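Long-range contacts in ErfK/YbiS/YcfS/YnhG family protein (Xylanimonas cellulosilytica, PDB 4LPQ), which probably acts as a peptidoglycan L,D-transpeptidase in cell-wall synthesis, with a putative peptidoglycan-binding domain joined to its YkuD-type catalytic domain: residues L23-Y32 and A71-T79; A99-I109 and A188-W196. All coordinates share one frame; numbering follows the deposited sequence.

Interaction 1 of 2, residues L23-Y32 and A71-T79; sequences LQQRLMDLGY and ALDAGYRPT
R26 meets L72 and L30 meets G75, with CA–CA separations of 7.5 Å and 6.7 Å, where the C-terminal turns of helices 18-30 and 66-74 converge. These two helices and helix 43-56 make up the three-helix bundle of the putative peptidoglycan-binding domain, and each of the two ends in a Schellman motif, with G31 and G75 at positive phi. R26 reaches across with CG anti to the backbone N (chi1 180°) and a bend at chi2 that brings its guanidinium edge-on to the far helix. There R26 NE (3.1 Å) and R26 NH2 (2.9 Å) both hydrogen-bond to L72 O, a side-on grip, and this oxygen also accepts the capping bond from G75 N. L30 CD2 lies against one face of the same guanidinium. With an alanine in place of R26, L72 O would probably be left with its backbone bond from G75 N, and a gap would open beside L30 CD2. Beneath this polar clasp the leucines interlock, L23 crossing L72 at about a right angle with the two CD1 methyls 3.6 Å apart; F52 of helix 43-56 packs on L27 and L72. Beyond the helix, R77 kinks at chi3 (44°) and turns its guanidinium edge to the end of helix 18-30, where R77 NH1 donates to L30 O at 2.8 Å, nearly straight at 162°. Y32 fastens the departing loop: Y32 OH donates to Y76 O at 2.7 Å from above the carbonyl plane, and P78 CD packs 3.6 Å from Y32 OH.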
loop_
_atom_site.group_PDB
_atom_site.type_symbol
_atom_site.label_atom_id
_atom_site.label_comp_id
_atom_site.label_asym_id
_atom_site.label_seq_id
_atom_site.Cartn_x
_atom_site.Cartn_y
_atom_site.Cartn_z
ATOM N N LEU A 23 -3.620 18.796 1.938
ATOM C CA LEU A 23 -3.109 17.616 1.301
ATOM C C LEU A 23 -3.767 16.357 1.855
ATOM O O LEU A 23 -4.176 15.483 1.075
ATOM C CB LEU A 23 -1.613 17.567 1.592
ATOM C CG LEU A 23 -0.938 16.223 1.260
ATOM C CD1 LEU A 23 -0.889 15.953 -0.265
ATOM C CD2 LEU A 23 0.522 16.263 1.823
ATOM N N GLN A 24 -3.866 16.237 3.161
ATOM C CA GLN A 24 -4.405 15.064 3.762
ATOM C C GLN A 24 -5.862 14.906 3.322
ATOM O O GLN A 24 -6.304 13.784 3.026
ATOM C CB GLN A 24 -4.350 15.155 5.275
ATOM C CG GLN A 24 -2.931 15.110 5.787
ATOM C CD GLN A 24 -2.848 15.535 7.260
ATOM O OE1 GLN A 24 -3.573 16.422 7.734
ATOM N NE2 GLN A 24 -1.929 14.919 8.019
ATOM N N GLN A 25 -6.631 16.006 3.317
ATOM C CA GLN A 25 -8.001 15.914 2.897
ATOM C C GLN A 25 -8.164 15.529 1.432
ATOM O O GLN A 25 -9.065 14.769 1.058
ATOM C CB GLN A 25 -8.765 17.171 3.242
ATOM C CG GLN A 25 -10.235 16.962 3.161
ATOM C CD GLN A 25 -10.805 15.920 4.094
ATOM O OE1 GLN A 25 -10.657 15.953 5.332
ATOM N NE2 GLN A 25 -11.475 14.948 3.477
ATOM N N ARG A 26 -7.301 16.061 0.570
ATOM C CA ARG A 26 -7.360 15.720 -0.821
ATOM C C ARG A 26 -7.028 14.227 -1.095
ATOM O O ARG A 26 -7.749 13.543 -1.843
ATOM C CB ARG A 26 -6.397 16.613 -1.589
ATOM C CG ARG A 26 -6.339 16.375 -3.072
ATOM C CD ARG A 26 -7.707 16.598 -3.712
ATOM N NE ARG A 26 -7.557 16.658 -5.142
ATOM C CZ ARG A 26 -8.561 16.557 -6.011
ATOM N NH1 ARG A 26 -9.807 16.346 -5.569
ATOM N NH2 ARG A 26 -8.381 16.634 -7.324
ATOM N N LEU A 27 -5.988 13.731 -0.405
ATOM C CA LEU A 27 -5.685 12.324 -0.457
ATOM C C LEU A 27 -6.863 11.475 -0.027
ATOM O O LEU A 27 -7.230 10.493 -0.696
ATOM C CB LEU A 27 -4.451 12.008 0.381
ATOM C CG LEU A 27 -3.135 12.554 -0.171
ATOM C CD1 LEU A 27 -2.084 12.526 0.876
ATOM C CD2 LEU A 27 -2.685 11.767 -1.407
HETATM N N MSE A 28 -7.449 11.890 1.097
HETATM C CA MSE A 28 -8.626 11.142 1.614
HETATM C C MSE A 28 -9.719 11.123 0.563
HETATM O O MSE A 28 -10.346 10.066 0.285
HETATM C CB MSE A 28 -9.064 11.776 2.925
HETATM C CG MSE A 28 -10.080 10.874 3.661
HETATM SE SE MSE A 28 -10.749 11.657 5.286
HETATM C CE MSE A 28 -9.057 11.896 6.208
ATOM N N ASP A 29 -10.023 12.309 0.009
ATOM C CA ASP A 29 -11.097 12.435 -0.984
ATOM C C ASP A 29 -10.880 11.563 -2.202
ATOM O O ASP A 29 -11.841 11.014 -2.814
ATOM C CB ASP A 29 -11.264 13.901 -1.432
ATOM C CG ASP A 29 -11.745 14.833 -0.309
ATOM O OD1 ASP A 29 -12.285 14.385 0.719
ATOM O OD2 ASP A 29 -11.665 16.071 -0.599
ATOM N N LEU A 30 -9.625 11.427 -2.632
ATOM C CA LEU A 30 -9.275 10.662 -3.791
ATOM C C LEU A 30 -9.132 9.173 -3.518
ATOM O O LEU A 30 -8.882 8.412 -4.484
ATOM C CB LEU A 30 -8.000 11.204 -4.408
ATOM C CG LEU A 30 -8.054 12.589 -5.033
ATOM C CD1 LEU A 30 -6.634 13.002 -5.444
ATOM C CD2 LEU A 30 -8.964 12.609 -6.209
ATOM N N GLY A 31 -9.255 8.743 -2.274
ATOM C CA GLY A 31 -9.207 7.340 -1.939
ATOM C C GLY A 31 -7.891 6.745 -1.545
ATOM O O GLY A 31 -7.771 5.553 -1.328
ATOM N N TYR A 32 -6.879 7.608 -1.378
ATOM C CA TYR A 32 -5.594 7.145 -0.882
ATOM C C TYR A 32 -5.749 6.958 0.609
ATOM O O TYR A 32 -6.263 7.831 1.295
ATOM C CB TYR A 32 -4.501 8.169 -1.240
ATOM C CG TYR A 32 -4.313 8.170 -2.739
ATOM C CD1 TYR A 32 -5.119 8.953 -3.570
ATOM C CD2 TYR A 32 -3.408 7.328 -3.378
ATOM C CE1 TYR A 32 -5.010 8.895 -4.924
ATOM C CE2 TYR A 32 -3.315 7.222 -4.768
ATOM C CZ TYR A 32 -4.127 8.034 -5.559
ATOM O OH TYR A 32 -3.965 7.956 -6.903
ATOM N N ALA A 71 -0.429 16.614 -10.089
ATOM C CA ALA A 71 -1.142 15.346 -10.167
ATOM C C ALA A 71 -2.300 15.317 -9.145
ATOM O O ALA A 71 -3.375 14.750 -9.418
ATOM C CB ALA A 71 -0.142 14.222 -9.994
ATOM N N LEU A 72 -2.079 15.873 -7.965
ATOM C CA LEU A 72 -3.132 15.968 -6.970
ATOM C C LEU A 72 -4.312 16.752 -7.522
ATOM O O LEU A 72 -5.473 16.386 -7.375
ATOM C CB LEU A 72 -2.592 16.561 -5.685
ATOM C CG LEU A 72 -1.796 15.649 -4.824
ATOM C CD1 LEU A 72 -1.013 16.431 -3.849
ATOM C CD2 LEU A 72 -2.667 14.591 -4.135
ATOM N N ASP A 73 -3.989 17.900 -8.128
ATOM C CA ASP A 73 -5.036 18.763 -8.688
ATOM C C ASP A 73 -5.769 18.048 -9.832
ATOM O O ASP A 73 -7.005 18.268 -10.000
ATOM C CB ASP A 73 -4.465 20.053 -9.180
ATOM C CG ASP A 73 -4.067 21.011 -7.994
ATOM O OD1 ASP A 73 -4.454 20.838 -6.867
ATOM O OD2 ASP A 73 -3.449 22.025 -8.256
ATOM N N ALA A 74 -5.037 17.237 -10.622
ATOM C CA ALA A 74 -5.662 16.482 -11.684
ATOM C C ALA A 74 -6.543 15.317 -11.103
ATOM O O ALA A 74 -7.365 14.741 -11.817
ATOM C CB ALA A 74 -4.633 15.881 -12.630
ATOM N N GLY A 75 -6.403 15.017 -9.835
ATOM C CA GLY A 75 -7.215 14.001 -9.215
ATOM C C GLY A 75 -6.795 12.605 -9.616
ATOM O O GLY A 75 -7.595 11.696 -9.715
ATOM N N TYR A 76 -5.505 12.345 -9.819
ATOM C CA TYR A 76 -5.026 11.089 -10.339
ATOM C C TYR A 76 -5.461 9.925 -9.438
ATOM O O TYR A 76 -5.212 9.902 -8.252
ATOM C CB TYR A 76 -3.517 10.994 -10.481
ATOM C CG TYR A 76 -3.091 9.681 -11.132
ATOM C CD1 TYR A 76 -3.181 9.501 -12.501
ATOM C CD2 TYR A 76 -2.864 8.576 -10.371
ATOM C CE1 TYR A 76 -2.982 8.247 -13.077
ATOM C CE2 TYR A 76 -2.655 7.334 -10.901
ATOM C CZ TYR A 76 -2.755 7.165 -12.224
ATOM O OH TYR A 76 -2.520 5.928 -12.784
ATOM N N ARG A 77 -6.095 8.928 -10.106
ATOM C CA ARG A 77 -6.454 7.640 -9.486
ATOM C C ARG A 77 -6.097 6.557 -10.487
ATOM O O ARG A 77 -6.380 6.693 -11.694
ATOM C CB ARG A 77 -7.894 7.551 -9.130
ATOM C CG ARG A 77 -8.273 8.445 -7.956
ATOM C CD ARG A 77 -9.741 8.690 -7.848
ATOM N NE ARG A 77 -10.586 7.532 -8.032
ATOM C CZ ARG A 77 -10.986 6.640 -7.117
ATOM N NH1 ARG A 77 -10.581 6.635 -5.898
ATOM N NH2 ARG A 77 -11.817 5.742 -7.496
ATOM N N PRO A 78 -5.542 5.428 -10.013
ATOM C CA PRO A 78 -5.232 4.354 -10.964
ATOM C C PRO A 78 -6.542 3.666 -11.494
ATOM O O PRO A 78 -7.562 3.709 -10.800
ATOM C CB PRO A 78 -4.400 3.415 -10.140
ATOM C CG PRO A 78 -4.712 3.711 -8.774
ATOM C CD PRO A 78 -5.167 5.095 -8.640
ATOM N N THR A 79 -6.431 3.116 -12.699
ATOM C CA THR A 79 -7.547 2.374 -13.295
ATOM C C THR A 79 -7.387 0.884 -12.968
ATOM O O THR A 79 -6.313 0.332 -13.309
ATOM C CB THR A 79 -7.567 2.591 -14.804
ATOM O OG1 THR A 79 -7.740 3.971 -15.091
ATOM C CG2 THR A 79 -8.629 1.828 -15.433
#

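Interaction 2 of 2, residues A99-I109 and A188-W196; sequences AVEDGRVVRII and AMNWLWDSW
A99, V106, R107 and I109 of the hairpin formed by strands 96-101 and 104-110 turn toward W191 and its neighbours on helix 186-196, joining sheet to helix in the YkuD-type catalytic domain. Strand 104-109 runs nearly antiparallel to helix 188-196, at 155° and an axis distance of 10.6 Å. A classic beta bulge at V106 and R107, opposite A99, sends both of these side chains to the helix. The tight part is apolar. I109 CG2 rests 3.5 Å from A188 CB, and I109 CD1 meets L192 CD2 tip to tip; the L192 side chain is about 9 Å from that of H167, the predicted catalytic histidine. A99 CB makes a CH-pi contact almost along the ring normal, 3.6 Å from the centroid of the W196 six-membered ring, while it also touches the edge of W191. W191 points its indole straight at the strands, CG being anti to the backbone N (chi1 180°), and W196 CB packs on one face of it. Toward solvent the contact becomes looser and more polar. R107 has two conformers; in one, R107 CG lies over the other face of W191, the guanidinium follows with the planes 31° apart, and R107 NH1 donates to V106 O, though how often this stacking is populated remains doubtful. W196 NE1 donates to E101 OE1 at 2.8 Å on the anti side, a bent bond tilted out of both the carboxylate and indole planes. A water lies 2.9 Å from E101 OE1, and K86 makes a cation-pi contact with W196. Aromatic and methyl surfaces thus chiefly hold the helix, whereas the carboxylate is likely to restrain the rotation of W196 together with A99 CB on its face.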
loop_
_atom_site.group_PDB
_atom_site.type_symbol
_atom_site.label_atom_id
_atom_site.label_comp_id
_atom_site.label_asym_id
_atom_site.label_seq_id
_atom_site.Cartn_x
_atom_site.Cartn_y
_atom_site.Cartn_z
ATOM N N ALA A 99 -8.029 -1.687 -3.369
ATOM C CA ALA A 99 -9.253 -2.343 -2.914
ATOM C C ALA A 99 -10.268 -1.865 -3.950
ATOM O O ALA A 99 -10.598 -0.694 -4.034
ATOM C CB ALA A 99 -9.578 -1.885 -1.521
ATOM N N VAL A 100 -10.761 -2.812 -4.716
ATOM C CA VAL A 100 -11.617 -2.543 -5.908
ATOM C C VAL A 100 -12.999 -3.198 -5.723
ATOM O O VAL A 100 -13.091 -4.340 -5.256
ATOM C CB VAL A 100 -10.956 -3.059 -7.198
ATOM C CG1 VAL A 100 -11.748 -2.642 -8.435
ATOM C CG2 VAL A 100 -9.468 -2.603 -7.345
ATOM N N GLU A 101 -14.046 -2.472 -6.036
ATOM C CA GLU A 101 -15.422 -3.021 -6.038
ATOM C C GLU A 101 -16.127 -2.617 -7.306
ATOM O O GLU A 101 -16.241 -1.450 -7.653
ATOM C CB GLU A 101 -16.220 -2.536 -4.889
ATOM C CG GLU A 101 -15.792 -2.982 -3.551
ATOM C CD GLU A 101 -16.807 -2.491 -2.484
ATOM O OE1 GLU A 101 -16.365 -1.832 -1.515
ATOM O OE2 GLU A 101 -17.991 -2.619 -2.729
ATOM N N ASP A 102 -16.545 -3.585 -8.117
ATOM C CA ASP A 102 -17.305 -3.332 -9.331
ATOM C C ASP A 102 -16.557 -2.393 -10.286
ATOM O O ASP A 102 -17.129 -1.450 -10.851
ATOM C CB ASP A 102 -18.724 -2.886 -9.004
ATOM C CG ASP A 102 -19.549 -3.988 -8.332
ATOM O OD1 ASP A 102 -19.246 -5.183 -8.548
ATOM O OD2 ASP A 102 -20.535 -3.593 -7.647
ATOM N N GLY A 103 -15.253 -2.643 -10.420
ATOM C CA GLY A 103 -14.377 -1.882 -11.328
ATOM C C GLY A 103 -14.069 -0.466 -10.871
ATOM O O GLY A 103 -13.487 0.347 -11.663
ATOM N N ARG A 104 -14.419 -0.110 -9.648
ATOM C CA ARG A 104 -14.131 1.212 -9.061
ATOM C C ARG A 104 -13.110 0.985 -7.933
ATOM O O ARG A 104 -13.280 0.157 -7.047
ATOM C CB ARG A 104 -15.428 1.808 -8.422
ATOM C CG ARG A 104 -15.237 3.139 -7.633
ATOM C CD ARG A 104 -16.534 3.685 -6.949
ATOM N NE ARG A 104 -17.302 2.861 -5.944
ATOM C CZ ARG A 104 -17.171 2.856 -4.606
ATOM N NH1 ARG A 104 -16.244 3.608 -4.002
ATOM N NH2 ARG A 104 -17.945 2.054 -3.857
ATOM N N VAL A 105 -12.056 1.795 -7.923
ATOM C CA VAL A 105 -11.096 1.763 -6.816
ATOM C C VAL A 105 -11.758 2.388 -5.619
ATOM O O VAL A 105 -12.161 3.600 -5.644
ATOM C CB VAL A 105 -9.809 2.519 -7.203
ATOM C CG1 VAL A 105 -8.872 2.605 -6.064
ATOM C CG2 VAL A 105 -9.190 1.824 -8.388
ATOM N N VAL A 106 -11.768 1.668 -4.521
ATOM C CA VAL A 106 -12.278 2.147 -3.248
ATOM C C VAL A 106 -11.161 2.794 -2.412
ATOM O O VAL A 106 -11.336 3.880 -1.847
ATOM C CB VAL A 106 -13.013 1.019 -2.463
ATOM C CG1 VAL A 106 -13.501 1.490 -1.094
ATOM C CG2 VAL A 106 -14.140 0.477 -3.298
ATOM N N ARG A 107 -10.005 2.114 -2.390
ATOM C CA ARG A 107 -8.825 2.670 -1.729
ATOM C C ARG A 107 -7.586 2.260 -2.454
ATOM O O ARG A 107 -7.473 1.179 -3.048
ATOM C CB ARG A 107 -8.602 2.234 -0.232
ATOM C CG ARG A 107 -9.532 2.719 0.824
ATOM C CD ARG A 107 -9.561 4.222 1.064
ATOM N NE ARG A 107 -10.452 4.479 2.188
ATOM C CZ ARG A 107 -11.786 4.554 2.060
ATOM N NH1 ARG A 107 -12.387 4.390 0.896
ATOM N NH2 ARG A 107 -12.563 4.702 3.108
ATOM N N ILE A 108 -6.605 3.169 -2.389
ATOM C CA ILE A 108 -5.248 2.915 -2.829
ATOM C C ILE A 108 -4.380 2.873 -1.568
ATOM O O ILE A 108 -4.409 3.857 -0.806
ATOM C CB ILE A 108 -4.709 3.999 -3.793
ATOM C CG1 ILE A 108 -5.628 4.260 -4.970
ATOM C CG2 ILE A 108 -3.297 3.577 -4.253
ATOM C CD1 ILE A 108 -6.647 5.322 -4.764
ATOM N N ILE A 109 -3.580 1.805 -1.416
ATOM C CA ILE A 109 -2.820 1.570 -0.204
ATOM C C ILE A 109 -1.349 1.394 -0.586
ATOM O O ILE A 109 -1.056 0.589 -1.510
ATOM C CB ILE A 109 -3.417 0.350 0.541
ATOM C CG1 ILE A 109 -4.755 0.709 1.142
ATOM C CG2 ILE A 109 -2.491 -0.152 1.623
ATOM C CD1 ILE A 109 -5.632 -0.472 1.477
ATOM N N ALA A 188 -3.946 0.082 7.458
ATOM C CA ALA A 188 -4.546 -0.319 6.185
ATOM C C ALA A 188 -5.048 -1.768 6.303
ATOM O O ALA A 188 -6.135 -2.071 5.814
ATOM C CB ALA A 188 -3.568 -0.168 5.005
HETATM N N MSE A 189 -4.300 -2.628 6.933
HETATM C CA MSE A 189 -4.695 -4.039 7.063
HETATM C C MSE A 189 -5.993 -4.095 7.915
HETATM O O MSE A 189 -6.900 -4.850 7.558
HETATM C CB MSE A 189 -3.571 -4.855 7.696
HETATM C CG MSE A 189 -3.787 -6.319 7.407
HETATM SE SE MSE A 189 -3.408 -6.688 5.486
HETATM C CE MSE A 189 -4.561 -8.213 5.227
ATOM N N ASN A 190 -6.085 -3.314 8.977
ATOM C CA ASN A 190 -7.249 -3.306 9.803
ATOM C C ASN A 190 -8.463 -2.837 9.026
ATOM O O ASN A 190 -9.561 -3.406 9.165
ATOM C CB ASN A 190 -7.039 -2.451 11.074
ATOM C CG ASN A 190 -5.996 -3.019 12.017
ATOM O OD1 ASN A 190 -5.723 -4.211 12.048
ATOM N ND2 ASN A 190 -5.438 -2.121 12.823
ATOM N N TRP A 191 -8.261 -1.839 8.190
ATOM C CA TRP A 191 -9.306 -1.338 7.338
ATOM C C TRP A 191 -9.810 -2.429 6.375
ATOM O O TRP A 191 -11.042 -2.654 6.242
ATOM C CB TRP A 191 -8.927 -0.066 6.614
ATOM C CG TRP A 191 -9.983 0.481 5.720
ATOM C CD1 TRP A 191 -11.020 1.277 6.122
ATOM C CD2 TRP A 191 -10.210 0.181 4.331
ATOM N NE1 TRP A 191 -11.862 1.517 5.034
ATOM C CE2 TRP A 191 -11.390 0.845 3.933
ATOM C CE3 TRP A 191 -9.513 -0.562 3.372
ATOM C CZ2 TRP A 191 -11.899 0.749 2.641
ATOM C CZ3 TRP A 191 -10.000 -0.665 2.096
ATOM C CH2 TRP A 191 -11.190 0.011 1.700
ATOM N N LEU A 192 -8.902 -3.130 5.710
ATOM C CA LEU A 192 -9.238 -4.230 4.823
ATOM C C LEU A 192 -10.049 -5.272 5.561
ATOM O O LEU A 192 -11.065 -5.732 5.026
ATOM C CB LEU A 192 -7.968 -4.837 4.259
ATOM C CG LEU A 192 -7.232 -3.997 3.221
ATOM C CD1 LEU A 192 -5.852 -4.586 2.928
ATOM C CD2 LEU A 192 -8.027 -3.821 1.951
ATOM N N TRP A 193 -9.640 -5.690 6.779
ATOM C CA TRP A 193 -10.334 -6.691 7.528
ATOM C C TRP A 193 -11.702 -6.250 7.986
ATOM O O TRP A 193 -12.697 -6.976 7.878
ATOM C CB TRP A 193 -9.512 -7.151 8.712
ATOM C CG TRP A 193 -8.513 -8.174 8.545
ATOM C CD1 TRP A 193 -7.231 -7.997 7.996
ATOM C CD2 TRP A 193 -8.564 -9.526 9.036
ATOM N NE1 TRP A 193 -6.531 -9.156 8.107
ATOM C CE2 TRP A 193 -7.298 -10.116 8.736
ATOM C CE3 TRP A 193 -9.487 -10.274 9.709
ATOM C CZ2 TRP A 193 -6.957 -11.387 9.120
ATOM C CZ3 TRP A 193 -9.164 -11.530 10.064
ATOM C CH2 TRP A 193 -7.891 -12.082 9.803
ATOM N N ASP A 194 -11.735 -5.091 8.642
ATOM C CA ASP A 194 -12.814 -4.734 9.574
ATOM C C ASP A 194 -13.826 -3.762 9.013
ATOM O O ASP A 194 -14.934 -3.743 9.429
ATOM C CB ASP A 194 -12.255 -4.187 10.872
ATOM C CG ASP A 194 -11.367 -5.119 11.631
ATOM O OD1 ASP A 194 -11.523 -6.348 11.499
ATOM O OD2 ASP A 194 -10.461 -4.559 12.352
ATOM N N SER A 195 -13.397 -2.951 8.074
ATOM C CA SER A 195 -14.258 -1.928 7.490
ATOM C C SER A 195 -14.700 -2.297 6.092
ATOM O O SER A 195 -15.892 -2.349 5.780
ATOM C CB SER A 195 -13.588 -0.531 7.555
ATOM O OG SER A 195 -14.467 0.460 7.037
ATOM N N TRP A 196 -13.735 -2.500 5.212
ATOM C CA TRP A 196 -14.007 -2.970 3.854
ATOM C C TRP A 196 -14.582 -4.374 3.830
ATOM O O TRP A 196 -15.665 -4.595 3.282
ATOM C CB TRP A 196 -12.776 -2.851 2.949
ATOM C CG TRP A 196 -13.061 -2.985 1.550
ATOM C CD1 TRP A 196 -13.938 -2.271 0.833
ATOM C CD2 TRP A 196 -12.350 -3.783 0.606
ATOM N NE1 TRP A 196 -13.911 -2.618 -0.488
ATOM C CE2 TRP A 196 -12.916 -3.525 -0.664
ATOM C CE3 TRP A 196 -11.367 -4.792 0.702
ATOM C CZ2 TRP A 196 -12.483 -4.170 -1.805
ATOM C CZ3 TRP A 196 -10.885 -5.398 -0.398
ATOM C CH2 TRP A 196 -11.408 -5.118 -1.622
HETATM O O HOH W 1 -17.405 -3.563 0.574
#

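How the interactions relate
The two contacts belong to different domains but adjoin one another. Interaction 1 ties two helices of the putative peptidoglycan-binding domain together, mixing leucine packing with bonds to backbone carbonyls at and just beyond the helix ends; interaction 2 seats a helix on the catalytic sheet, chiefly through aromatic faces and methyl groups, with one carboxylate at its margin. Both are partly buried, and interaction 2 lies somewhat nearer the centre of the chain. Strand 104-110 bridges them: R77 NH2 probably bonds V105 O, G31 O probably accepts a bond from I108 N, and P78 packs on I108. I108 thus meets the smaller domain, and R107, though it turns to the helix, also touches G31 O through CD.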